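Local coordinates for protein GEO10716p1 (Drosophila melanogaster, PDB 7BTG) that probably removes phosphate from phosphoarginine in proteins, as an arginine phosphatase of the low molecular weight protein tyrosine phosphatase family, at residues Y34-G39 / T64-R69; W43-E48 / G68-A73; A84-N89 / D120-D125; Q109-Y114 / L140-S145. The protein carries 1 engineered substitution. All blocks are in the same frame, centred on the assembly; numbering follows the deposited sequence.

Contact 1: Y34-G39 / T64-R69; sequences YVDSAG and TNHLGR. With PO4 (phosphate ion), chain C.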
loop_
_atom_site.group_PDB
_atom_site.type_symbol
_atom_site.label_atom_id
_atom_site.label_comp_id
_atom_site.label_asym_id
_atom_site.label_seq_id
_atom_site.Cartn_x
_atom_site.Cartn_y
_atom_site.Cartn_z
ATOM N N TYR A 34 4.574 9.683 7.677
ATOM C CA TYR A 34 4.249 8.448 8.370
ATOM C C TYR A 34 3.582 7.492 7.388
ATOM O O TYR A 34 2.628 7.864 6.696
ATOM C CB TYR A 34 3.347 8.718 9.568
ATOM C CG TYR A 34 2.963 7.463 10.295
ATOM C CD1 TYR A 34 3.931 6.662 10.871
ATOM C CD2 TYR A 34 1.636 7.070 10.393
ATOM C CE1 TYR A 34 3.589 5.507 11.537
ATOM C CE2 TYR A 34 1.284 5.918 11.060
ATOM C CZ TYR A 34 2.266 5.140 11.628
ATOM O OH TYR A 34 1.937 3.984 12.297
ATOM N N VAL A 35 4.097 6.274 7.318
ATOM C CA VAL A 35 3.647 5.270 6.365
ATOM C C VAL A 35 3.295 4.012 7.147
ATOM O O VAL A 35 4.009 3.638 8.082
ATOM C CB VAL A 35 4.729 4.978 5.302
ATOM C CG1 VAL A 35 4.199 4.052 4.219
ATOM C CG2 VAL A 35 5.239 6.274 4.693
ATOM N N ASP A 36 2.190 3.369 6.777
ATOM C CA ASP A 36 1.709 2.189 7.484
ATOM C C ASP A 36 0.950 1.314 6.492
ATOM O O ASP A 36 0.772 1.679 5.327
ATOM C CB ASP A 36 0.835 2.589 8.687
ATOM C CG ASP A 36 0.538 1.417 9.619
ATOM O OD1 ASP A 36 -0.456 1.492 10.382
ATOM O OD2 ASP A 36 1.292 0.418 9.570
ATOM N N SER A 37 0.484 0.152 6.951
ATOM C CA SER A 37 -0.331 -0.665 6.064
ATOM C C SER A 37 -1.305 -1.504 6.883
ATOM O O SER A 37 -1.124 -1.718 8.087
ATOM C CB SER A 37 0.526 -1.538 5.138
ATOM O OG SER A 37 1.272 -2.520 5.840
ATOM N N ALA A 38 -2.380 -1.927 6.214
ATOM C CA ALA A 38 -3.459 -2.647 6.868
ATOM C C ALA A 38 -4.180 -3.485 5.819
ATOM O O ALA A 38 -3.914 -3.369 4.616
ATOM C CB ALA A 38 -4.408 -1.679 7.585
ATOM N N GLY A 39 -5.128 -4.318 6.283
ATOM C CA GLY A 39 -5.777 -5.291 5.423
ATOM C C GLY A 39 -7.279 -5.325 5.625
ATOM O O GLY A 39 -7.828 -4.618 6.467
ATOM N N THR A 64 11.087 -5.480 6.409
ATOM C CA THR A 64 9.830 -5.140 7.045
ATOM C C THR A 64 9.629 -5.996 8.284
ATOM O O THR A 64 9.919 -7.197 8.294
ATOM C CB THR A 64 8.642 -5.311 6.121
ATOM O OG1 THR A 64 7.446 -5.291 6.909
ATOM C CG2 THR A 64 8.728 -6.631 5.362
ATOM N N ASN A 65 9.107 -5.334 9.315
ATOM C CA ASN A 65 8.748 -5.860 10.630
ATOM C C ASN A 65 7.281 -6.274 10.740
ATOM O O ASN A 65 6.911 -6.996 11.678
ATOM C CB ASN A 65 9.011 -4.758 11.659
ATOM C CG ASN A 65 8.605 -3.374 11.119
ATOM O OD1 ASN A 65 8.812 -3.064 9.925
ATOM N ND2 ASN A 65 8.052 -2.542 11.987
ATOM N N HIS A 66 6.472 -5.863 9.772
ATOM C CA HIS A 66 5.071 -5.508 9.969
ATOM C C HIS A 66 4.213 -6.712 10.332
ATOM O O HIS A 66 4.277 -7.753 9.679
ATOM C CB HIS A 66 4.555 -4.858 8.679
ATOM C CG HIS A 66 3.102 -4.513 8.696
ATOM N ND1 HIS A 66 2.627 -3.352 9.262
ATOM C CD2 HIS A 66 2.024 -5.159 8.192
ATOM C CE1 HIS A 66 1.316 -3.298 9.114
ATOM N NE2 HIS A 66 0.925 -4.380 8.465
ATOM N N LEU A 67 3.401 -6.566 11.372
ATOM C CA LEU A 67 2.389 -7.565 11.693
ATOM C C LEU A 67 1.099 -7.250 10.939
ATOM O O LEU A 67 0.597 -6.122 11.009
ATOM C CB LEU A 67 2.124 -7.591 13.200
ATOM C CG LEU A 67 3.232 -8.028 14.166
ATOM C CD1 LEU A 67 2.865 -7.691 15.611
ATOM C CD2 LEU A 67 3.541 -9.503 14.027
ATOM N N GLY A 68 0.540 -8.254 10.265
ATOM C CA GLY A 68 -0.730 -8.068 9.583
ATOM C C GLY A 68 -1.822 -7.593 10.520
ATOM O O GLY A 68 -1.963 -8.131 11.620
ATOM N N ARG A 69 -2.565 -6.559 10.133
ATOM C CA ARG A 69 -3.650 -6.052 10.960
ATOM C C ARG A 69 -4.814 -5.635 10.070
ATOM O O ARG A 69 -4.665 -5.412 8.865
ATOM C CB ARG A 69 -3.215 -4.865 11.849
ATOM C CG ARG A 69 -2.978 -3.554 11.085
ATOM C CD ARG A 69 -2.625 -2.410 12.027
ATOM N NE ARG A 69 -2.496 -1.118 11.343
ATOM C CZ ARG A 69 -3.525 -0.312 11.073
ATOM N NH1 ARG A 69 -4.763 -0.672 11.410
ATOM N NH2 ARG A 69 -3.323 0.855 10.460
HETATM P P PO4 C . 5.080 -1.066 11.286
HETATM O O1 PO4 C . 5.808 0.228 11.586
HETATM O O2 PO4 C . 5.822 -1.876 10.239
HETATM O O3 PO4 C . 5.012 -1.880 12.553
HETATM O O4 PO4 C . 3.648 -0.728 10.885
#
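His66 and Arg69 reach from loop 64-69 onto Ser37, Asp36 and Ala38 of strand 34-39. Along the loop, Thr64 OG1 accepts the His66 N-H at 3.1 Å, an ST turn. Asn65 ND2 comes within 2.9 Å of O2 of a bound phosphate, probably picked up from the crystallisation liquor. His66 swings its ring toward the strand with CG anti to the backbone N (chi1 176°). Ser37 OG lies over one face, 3.2 Å above the plane and offset toward the rim, while ND1 gives a hydrogen bond to phosphate O4 (3.2 Å). Arg69 extends its chain from CG to NE; NH2 bonds Asp36 OD1 at 2.9 Å and 159°, within the guanidinium plane but from above the carboxylate, forming a salt bridge. Ala38 CB sits over the guanidinium centre, 3.8 Å from CZ, and NH1 pairs with Asp75. A weak bond from Gly39 N to Arg69 O (2.8 Å) joins the backbones. Ser37 OG bonds Glu18 and Asn10, and His66 NE2 bonds Asn10, as in low molecular weight phosphatases, where an asparagine of the phosphate-binding loop is held by serine and histidine.

Contact 2: W43-E48 / G68-A73; sequences WNVGLE and GRMISA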
loop_
_atom_site.group_PDB
_atom_site.type_symbol
_atom_site.label_atom_id
_atom_site.label_comp_id
_atom_site.label_asym_id
_atom_site.label_seq_id
_atom_site.Cartn_x
_atom_site.Cartn_y
_atom_site.Cartn_z
ATOM N N TRP A 43 -7.419 -13.185 7.620
ATOM C CA TRP A 43 -6.700 -14.384 7.191
ATOM C C TRP A 43 -5.266 -14.414 7.701
ATOM O O TRP A 43 -4.865 -15.333 8.425
ATOM C CB TRP A 43 -6.711 -14.478 5.661
ATOM C CG TRP A 43 -8.080 -14.547 5.065
ATOM C CD1 TRP A 43 -9.233 -14.939 5.696
ATOM C CD2 TRP A 43 -8.451 -14.207 3.725
ATOM N NE1 TRP A 43 -10.285 -14.877 4.824
ATOM C CE2 TRP A 43 -9.840 -14.421 3.611
ATOM C CE3 TRP A 43 -7.744 -13.742 2.608
ATOM C CZ2 TRP A 43 -10.537 -14.191 2.428
ATOM C CZ3 TRP A 43 -8.446 -13.503 1.425
ATOM C CH2 TRP A 43 -9.818 -13.734 1.346
ATOM N N ASN A 44 -4.469 -13.419 7.323
ATOM C CA ASN A 44 -3.059 -13.375 7.679
ATOM C C ASN A 44 -2.770 -12.388 8.809
ATOM O O ASN A 44 -1.630 -11.930 8.942
ATOM C CB ASN A 44 -2.232 -13.044 6.438
ATOM C CG ASN A 44 -2.470 -14.034 5.295
ATOM O OD1 ASN A 44 -3.311 -13.813 4.416
ATOM N ND2 ASN A 44 -1.722 -15.127 5.301
ATOM N N VAL A 45 -3.775 -12.069 9.633
ATOM C CA VAL A 45 -3.609 -11.090 10.713
ATOM C C VAL A 45 -2.678 -11.636 11.791
ATOM O O VAL A 45 -2.621 -12.844 12.041
ATOM C CB VAL A 45 -4.989 -10.721 11.294
ATOM C CG1 VAL A 45 -4.883 -10.061 12.688
ATOM C CG2 VAL A 45 -5.715 -9.815 10.338
ATOM N N GLY A 46 -1.936 -10.734 12.440
ATOM C CA GLY A 46 -1.048 -11.085 13.536
ATOM C C GLY A 46 0.267 -11.721 13.128
ATOM O O GLY A 46 1.115 -11.971 14.003
ATOM N N LEU A 47 0.456 -12.006 11.842
ATOM C CA LEU A 47 1.673 -12.604 11.312
ATOM C C LEU A 47 2.507 -11.554 10.584
ATOM O O LEU A 47 2.072 -10.419 10.362
ATOM C CB LEU A 47 1.327 -13.751 10.360
ATOM C CG LEU A 47 0.230 -14.673 10.893
ATOM C CD1 LEU A 47 -0.274 -15.593 9.796
ATOM C CD2 LEU A 47 0.728 -15.474 12.098
ATOM N N GLU A 48 3.716 -11.949 10.207
ATOM C CA GLU A 48 4.666 -11.122 9.476
ATOM C C GLU A 48 4.468 -11.289 7.977
ATOM O O GLU A 48 3.882 -12.281 7.530
ATOM C CB GLU A 48 6.101 -11.505 9.863
ATOM C CG GLU A 48 6.542 -10.979 11.227
ATOM C CD GLU A 48 8.047 -10.790 11.332
ATOM O OE1 GLU A 48 8.793 -11.745 11.027
ATOM O OE2 GLU A 48 8.482 -9.687 11.733
ATOM N N GLY A 68 0.540 -8.254 10.265
ATOM C CA GLY A 68 -0.730 -8.068 9.583
ATOM C C GLY A 68 -1.822 -7.593 10.520
ATOM O O GLY A 68 -1.963 -8.131 11.620
ATOM N N ARG A 69 -2.565 -6.559 10.133
ATOM C CA ARG A 69 -3.650 -6.052 10.960
ATOM C C ARG A 69 -4.814 -5.635 10.070
ATOM O O ARG A 69 -4.665 -5.412 8.865
ATOM C CB ARG A 69 -3.215 -4.865 11.849
ATOM C CG ARG A 69 -2.978 -3.554 11.085
ATOM C CD ARG A 69 -2.625 -2.410 12.027
ATOM N NE ARG A 69 -2.496 -1.118 11.343
ATOM C CZ ARG A 69 -3.525 -0.312 11.073
ATOM N NH1 ARG A 69 -4.763 -0.672 11.410
ATOM N NH2 ARG A 69 -3.323 0.855 10.460
ATOM N N MET A 70 -5.988 -5.551 10.682
ATOM C CA MET A 70 -7.163 -5.079 9.980
ATOM C C MET A 70 -7.160 -3.564 9.960
ATOM O O MET A 70 -6.648 -2.919 10.874
ATOM C CB MET A 70 -8.437 -5.560 10.666
ATOM C CG MET A 70 -8.626 -7.055 10.698
ATOM S SD MET A 70 -9.587 -7.681 9.299
ATOM C CE MET A 70 -10.438 -6.219 8.725
ATOM N N ILE A 71 -7.717 -2.992 8.891
ATOM C CA ILE A 71 -8.026 -1.576 8.925
ATOM C C ILE A 71 -9.138 -1.365 9.944
ATOM O O ILE A 71 -10.052 -2.188 10.069
ATOM C CB ILE A 71 -8.416 -1.058 7.527
ATOM C CG1 ILE A 71 -8.383 0.470 7.500
ATOM C CG2 ILE A 71 -9.803 -1.541 7.118
ATOM C CD1 ILE A 71 -8.543 1.058 6.131
ATOM N N SER A 72 -9.029 -0.295 10.721
ATOM C CA SER A 72 -10.054 0.092 11.678
ATOM C C SER A 72 -10.705 1.386 11.214
ATOM O O SER A 72 -10.209 2.074 10.319
ATOM C CB SER A 72 -9.453 0.273 13.081
ATOM O OG SER A 72 -8.509 1.335 13.087
ATOM N N ALA A 73 -11.824 1.719 11.848
ATOM C CA ALA A 73 -12.468 2.992 11.570
ATOM C C ALA A 73 -11.521 4.166 11.826
ATOM O O ALA A 73 -11.489 5.125 11.040
ATOM C CB ALA A 73 -13.730 3.119 12.416
#
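Gly68 is gripped on both sides of its CA by the turn made by Asn44 to Leu47. Its N-H goes to Leu47 O at 2.7 Å with an angle of 165°, meeting the carbonyl almost head-on. Its own carbonyl O accepts the N-H of Gly46, also at 2.7 Å and nearly straight at 175°, although this donor stands clearly tilted from the carbonyl plane. The same oxygen takes a second, softer approach from Val45, whose CA lies 3.5 Å away in a CA-H...O contact. The turn is of type II, and Gly46, with positive phi, occupies its third position. Gly68 CA faces the turn with no side chain between, 4.0 Å from Asn44 O.

Side chains add a modest apolar touch. Val45 CG1 lies 3.7 Å from Gly68 O, while CG2, anti to the carbonyl carbon, meets Met70 CG at 4.0 Å, the two side chains crossing at about a right angle. Other polar groups nearby are satisfied elsewhere: Asn44 ND2 bonds Tyr127 OH, and the backbone N of Arg69 bonds Asn10. The side chain of Asn44 is also about 6 Å from another bound phosphate, not the one beside His66, consistent with this loop bordering the substrate pocket. The chemistry is thus mainly peptide to peptide: two short, straight bonds fix both the position and the rotation of Gly68, and tie the outer turn to the loop that contacts the phosphate-binding loop through Arg69.

Contact 3: A84-N89 / D120-D125; sequences AMDNSN and DEIIED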
loop_
_atom_site.group_PDB
_atom_site.type_symbol
_atom_site.label_atom_id
_atom_site.label_comp_id
_atom_site.label_asym_id
_atom_site.label_seq_id
_atom_site.Cartn_x
_atom_site.Cartn_y
_atom_site.Cartn_z
ATOM N N ALA A 84 -5.499 1.585 -2.248
ATOM C CA ALA A 84 -5.887 0.230 -2.606
ATOM C C ALA A 84 -4.975 -0.326 -3.695
ATOM O O ALA A 84 -4.442 0.413 -4.527
ATOM C CB ALA A 84 -7.340 0.224 -3.100
ATOM N N MET A 85 -4.795 -1.645 -3.692
ATOM C CA MET A 85 -4.085 -2.294 -4.791
ATOM C C MET A 85 -5.017 -2.675 -5.930
ATOM O O MET A 85 -4.597 -2.672 -7.098
ATOM C CB MET A 85 -3.363 -3.549 -4.287
ATOM C CG MET A 85 -2.485 -3.284 -3.104
ATOM S SD MET A 85 -1.042 -2.236 -3.568
ATOM C CE MET A 85 -0.774 -1.427 -1.995
ATOM N N ASP A 86 -6.278 -2.950 -5.582
ATOM C CA ASP A 86 -7.328 -3.594 -6.365
ATOM C C ASP A 86 -8.550 -2.699 -6.437
ATOM O O ASP A 86 -8.832 -1.927 -5.516
ATOM C CB ASP A 86 -7.835 -4.900 -5.697
ATOM C CG ASP A 86 -7.001 -6.048 -6.017
ATOM O OD1 ASP A 86 -6.516 -6.060 -7.168
ATOM O OD2 ASP A 86 -6.817 -6.916 -5.139
ATOM N N ASN A 87 -9.359 -2.911 -7.468
ATOM C CA ASN A 87 -10.656 -2.260 -7.440
ATOM C C ASN A 87 -11.578 -2.942 -6.445
ATOM O O ASN A 87 -12.464 -2.298 -5.873
ATOM C CB ASN A 87 -11.265 -2.228 -8.830
ATOM C CG ASN A 87 -12.342 -1.182 -8.942
ATOM O OD1 ASN A 87 -13.524 -1.497 -9.148
ATOM N ND2 ASN A 87 -11.952 0.077 -8.771
ATOM N N SER A 88 -11.356 -4.230 -6.186
ATOM C CA SER A 88 -12.016 -4.879 -5.063
ATOM C C SER A 88 -11.710 -4.157 -3.755
ATOM O O SER A 88 -12.632 -3.776 -3.020
ATOM C CB SER A 88 -11.599 -6.345 -4.971
ATOM O OG SER A 88 -11.921 -6.863 -3.687
ATOM N N ASN A 89 -10.414 -4.005 -3.428
ATOM C CA ASN A 89 -10.021 -3.260 -2.233
ATOM C C ASN A 89 -10.680 -1.893 -2.231
ATOM O O ASN A 89 -11.239 -1.462 -1.220
ATOM C CB ASN A 89 -8.501 -3.034 -2.138
ATOM C CG ASN A 89 -7.650 -4.293 -2.266
ATOM O OD1 ASN A 89 -6.453 -4.176 -2.573
ATOM N ND2 ASN A 89 -8.214 -5.471 -2.005
ATOM N N ASP A 120 -1.911 -0.937 -16.776
ATOM C CA ASP A 120 -1.049 -1.348 -15.674
ATOM C C ASP A 120 -1.551 -0.830 -14.331
ATOM O O ASP A 120 -0.791 -0.797 -13.360
ATOM C CB ASP A 120 0.385 -0.885 -15.926
ATOM C CG ASP A 120 1.159 -1.879 -16.744
ATOM O OD1 ASP A 120 1.689 -2.845 -16.148
ATOM O OD2 ASP A 120 1.210 -1.713 -17.982
ATOM N N GLU A 121 -2.823 -0.427 -14.278
ATOM C CA GLU A 121 -3.424 0.158 -13.081
ATOM C C GLU A 121 -3.462 -0.826 -11.911
ATOM O O GLU A 121 -3.303 -0.431 -10.748
ATOM C CB GLU A 121 -4.853 0.589 -13.412
ATOM C CG GLU A 121 -5.126 2.043 -13.577
ATOM C CD GLU A 121 -6.601 2.333 -13.371
ATOM O OE1 GLU A 121 -7.443 1.469 -13.728
ATOM O OE2 GLU A 121 -6.921 3.409 -12.823
ATOM N N ILE A 122 -3.737 -2.094 -12.191
ATOM C CA ILE A 122 -4.148 -3.054 -11.168
ATOM C C ILE A 122 -2.931 -3.805 -10.632
ATOM O O ILE A 122 -2.221 -4.484 -11.375
ATOM C CB ILE A 122 -5.190 -4.046 -11.725
ATOM C CG1 ILE A 122 -6.349 -3.320 -12.405
ATOM C CG2 ILE A 122 -5.746 -4.906 -10.609
ATOM C CD1 ILE A 122 -7.203 -2.503 -11.443
ATOM N N ILE A 123 -2.729 -3.746 -9.326
ATOM C CA ILE A 123 -1.645 -4.467 -8.681
ATOM C C ILE A 123 -2.218 -5.759 -8.117
ATOM O O ILE A 123 -2.903 -5.745 -7.094
ATOM C CB ILE A 123 -0.983 -3.598 -7.612
ATOM C CG1 ILE A 123 -0.663 -2.254 -8.254
ATOM C CG2 ILE A 123 0.255 -4.268 -7.100
ATOM C CD1 ILE A 123 0.294 -1.395 -7.516
ATOM N N GLU A 124 -1.934 -6.876 -8.783
ATOM C CA GLU A 124 -2.548 -8.162 -8.472
ATOM C C GLU A 124 -1.938 -8.808 -7.237
ATOM O O GLU A 124 -0.730 -8.718 -6.992
ATOM C CB GLU A 124 -2.398 -9.134 -9.644
ATOM C CG GLU A 124 -2.775 -8.567 -11.008
ATOM C CD GLU A 124 -4.278 -8.549 -11.249
ATOM O OE1 GLU A 124 -5.032 -8.192 -10.307
ATOM O OE2 GLU A 124 -4.702 -8.905 -12.380
ATOM N N ASP A 125 -2.793 -9.491 -6.469
ATOM C CA ASP A 125 -2.405 -10.279 -5.300
ATOM C C ASP A 125 -1.435 -11.387 -5.690
ATOM O O ASP A 125 -1.824 -12.294 -6.431
ATOM C CB ASP A 125 -3.638 -10.902 -4.642
ATOM C CG ASP A 125 -3.322 -11.540 -3.306
ATOM O OD1 ASP A 125 -2.123 -11.674 -2.951
ATOM O OD2 ASP A 125 -4.276 -11.892 -2.597
HETATM O O HOH W 1 -3.211 -0.236 -8.117
#
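Met85 and Ile123 meet where strand 81-84 turns into helix 87-99, in the strand-to-helix connection of a parallel alpha/beta fold. Their side chains touch near the base, CB to CB at 4.1 Å, and Met85 CB also lies 3.6 Å from Ile123 O. Beyond that the Met85 chain, bent at chi2 (-68°), leads away onto Arg13 and Ala17 of helix 13-27, whereas Ile123 turns to Leu111 and helix 133-154. Asp86, at the N-cap position of helix 87-99, crosses Ile122 at about a right angle, with OD1 3.7 Å from Ile122 CG2. That oxygen also faces Glu124 OE1 at 4.1 Å; the like charges may be eased by Arg13, which forms a salt bridge with Asp86 OD2 and bonds Ile123 O. The loop goes on to Asp125, whose counterpart in relatives is the general acid. Asn89 OD1 steadies the helix start by accepting Met85 N at 3.2 Å, in the carbonyl plane on a lone pair. Met85 O is held twice: by Ile123 N (3.1 Å, 158°) and by a water that donates to it at 3.0 Å while giving its other hydrogen to Glu121 O at 2.6 Å.

Contact 4: Q109-Y114 / L140-S145; sequences QLLGSY and LQILES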
loop_
_atom_site.group_PDB
_atom_site.type_symbol
_atom_site.label_atom_id
_atom_site.label_comp_id
_atom_site.label_asym_id
_atom_site.label_seq_id
_atom_site.Cartn_x
_atom_site.Cartn_y
_atom_site.Cartn_z
ATOM N N GLN A 109 -7.623 5.931 -2.915
ATOM C CA GLN A 109 -7.296 5.877 -4.331
ATOM C C GLN A 109 -6.633 4.554 -4.675
ATOM O O GLN A 109 -5.969 3.927 -3.844
ATOM C CB GLN A 109 -6.372 7.055 -4.747
ATOM C CG GLN A 109 -6.930 8.451 -4.408
ATOM C CD GLN A 109 -5.917 9.590 -4.596
ATOM O OE1 GLN A 109 -4.716 9.370 -4.736
ATOM N NE2 GLN A 109 -6.416 10.811 -4.607
ATOM N N LEU A 110 -6.840 4.136 -5.918
ATOM C CA LEU A 110 -6.084 3.038 -6.498
ATOM C C LEU A 110 -4.633 3.472 -6.627
ATOM O O LEU A 110 -4.342 4.462 -7.305
ATOM C CB LEU A 110 -6.689 2.704 -7.855
ATOM C CG LEU A 110 -6.424 1.387 -8.545
ATOM C CD1 LEU A 110 -6.984 0.241 -7.722
ATOM C CD2 LEU A 110 -7.082 1.441 -9.902
ATOM N N LEU A 111 -3.719 2.770 -5.949
ATOM C CA LEU A 111 -2.317 3.186 -5.975
ATOM C C LEU A 111 -1.774 3.198 -7.395
ATOM O O LEU A 111 -1.035 4.113 -7.785
ATOM C CB LEU A 111 -1.464 2.261 -5.103
ATOM C CG LEU A 111 0.051 2.373 -5.324
ATOM C CD1 LEU A 111 0.547 3.710 -4.825
ATOM C CD2 LEU A 111 0.798 1.244 -4.623
ATOM N N GLY A 112 -2.130 2.186 -8.179
ATOM C CA GLY A 112 -1.635 2.030 -9.529
ATOM C C GLY A 112 -2.159 3.055 -10.501
ATOM O O GLY A 112 -1.645 3.129 -11.617
ATOM N N SER A 113 -3.144 3.860 -10.106
ATOM C CA SER A 113 -3.577 4.947 -10.979
ATOM C C SER A 113 -2.491 5.998 -11.160
ATOM O O SER A 113 -2.606 6.839 -12.056
ATOM C CB SER A 113 -4.868 5.598 -10.449
ATOM O OG SER A 113 -4.629 6.466 -9.353
ATOM N N TYR A 114 -1.444 5.979 -10.329
ATOM C CA TYR A 114 -0.324 6.888 -10.538
ATOM C C TYR A 114 0.656 6.382 -11.579
ATOM O O TYR A 114 1.523 7.149 -12.004
ATOM C CB TYR A 114 0.410 7.152 -9.228
ATOM C CG TYR A 114 -0.375 8.049 -8.332
ATOM C CD1 TYR A 114 -0.250 9.421 -8.414
ATOM C CD2 TYR A 114 -1.294 7.525 -7.435
ATOM C CE1 TYR A 114 -1.000 10.256 -7.607
ATOM C CE2 TYR A 114 -2.050 8.342 -6.632
ATOM C CZ TYR A 114 -1.902 9.708 -6.718
ATOM O OH TYR A 114 -2.656 10.517 -5.904
ATOM N N LEU A 140 7.525 -3.866 -8.957
ATOM C CA LEU A 140 7.788 -2.840 -9.965
ATOM C C LEU A 140 6.617 -1.872 -10.086
ATOM O O LEU A 140 6.822 -0.652 -10.121
ATOM C CB LEU A 140 8.096 -3.492 -11.319
ATOM C CG LEU A 140 9.394 -4.326 -11.414
ATOM C CD1 LEU A 140 9.381 -5.260 -12.632
ATOM C CD2 LEU A 140 10.667 -3.452 -11.426
ATOM N N GLN A 141 5.384 -2.396 -10.144
ATOM C CA GLN A 141 4.207 -1.527 -10.149
ATOM C C GLN A 141 4.164 -0.644 -8.911
ATOM O O GLN A 141 3.807 0.536 -8.994
ATOM C CB GLN A 141 2.921 -2.347 -10.219
ATOM C CG GLN A 141 2.422 -2.734 -11.588
ATOM C CD GLN A 141 1.367 -3.848 -11.506
ATOM O OE1 GLN A 141 1.590 -4.871 -10.873
ATOM N NE2 GLN A 141 0.215 -3.636 -12.135
ATOM N N ILE A 142 4.501 -1.200 -7.751
ATOM C CA ILE A 142 4.423 -0.419 -6.523
ATOM C C ILE A 142 5.511 0.649 -6.511
ATOM O O ILE A 142 5.277 1.794 -6.103
ATOM C CB ILE A 142 4.504 -1.343 -5.291
ATOM C CG1 ILE A 142 3.232 -2.193 -5.145
ATOM C CG2 ILE A 142 4.687 -0.528 -4.044
ATOM C CD1 ILE A 142 3.407 -3.423 -4.229
ATOM N N LEU A 143 6.709 0.295 -6.969
ATOM C CA LEU A 143 7.810 1.250 -6.992
ATOM C C LEU A 143 7.498 2.431 -7.911
ATOM O O LEU A 143 7.595 3.589 -7.496
ATOM C CB LEU A 143 9.093 0.547 -7.427
ATOM C CG LEU A 143 10.346 1.409 -7.504
ATOM C CD1 LEU A 143 10.531 2.167 -6.200
ATOM C CD2 LEU A 143 11.522 0.508 -7.782
ATOM N N GLU A 144 7.092 2.163 -9.160
ATOM C CA GLU A 144 6.777 3.279 -10.044
ATOM C C GLU A 144 5.630 4.098 -9.482
ATOM O O GLU A 144 5.688 5.338 -9.487
ATOM C CB GLU A 144 6.438 2.805 -11.457
ATOM C CG GLU A 144 6.177 3.983 -12.416
ATOM C CD GLU A 144 5.879 3.548 -13.850
ATOM O OE1 GLU A 144 6.057 2.347 -14.162
ATOM O OE2 GLU A 144 5.471 4.413 -14.667
ATOM N N SER A 145 4.592 3.413 -8.966
ATOM C CA SER A 145 3.428 4.096 -8.411
ATOM C C SER A 145 3.832 5.059 -7.309
ATOM O O SER A 145 3.405 6.217 -7.300
ATOM C CB SER A 145 2.411 3.081 -7.862
ATOM O OG SER A 145 1.957 2.179 -8.849
#
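The 3-10 segment 111-114, which follows the edge strand 107-110 of the parallel sheet, packs on helix 133-154 through Leu111, Gly112 and Tyr114. Leu111 places CG anti to its own N (chi1 165°) and thereby directs its branch at the helix. CG rests 3.5 Å from Ser145 CB, CD1 lies on the same carbon, and CD2 reaches Ile142 CG1 at 4.2 Å. Ser145 approaches base first. Its OG, 3.7 Å from Gly112 CA, turns back to donate to Gln141 O one helical turn earlier, a bond modelled so short that its length is doubtful. Tyr114 sets its CB 3.7 Å from Ser145 O, then carries its ring away from segment 140-145 to meet Phe149 edge-to-face. Tyr114 OH gives its hydrogen to Gln109 OE1 at 2.6 Å, joining the far end of the ring to the strand before the turn. At the strand end, Leu110 O receives both Ser113 N (3.1 Å) and Ser113 OG (2.9 Å), which tightens the bend. Across the two segments there is no hydrogen bond. Ile142 also touches helix 13-27; the contact lies between the sheet edge and the helices packed on it, as in the alpha/beta fold of low molecular weight phosphatases.

How the contacts relate
From the N terminus, strand 34-39 leads into contact 1, which closes a loop containing helix 51-58; contact 2 opens at 43-48, inside that loop, and ends on the same stretch, sharing Gly68 and Arg69. The two touch, with Gly39 O 2.9 Å from Ile71 N, so one edge strand and the outer turn are held by a single loop. Contacts 3 and 4 follow in series and cross, their segments alternating along the chain; Ala84 O lies 2.8 Å from Leu111 N, and Ile122 O 2.7 Å from Gln141 NE2. They tie strands 81-84 and 107-110 to the C-terminal helix. Contacts 1 and 4, centres about 17 Å apart, reach opposite edges of the sheet.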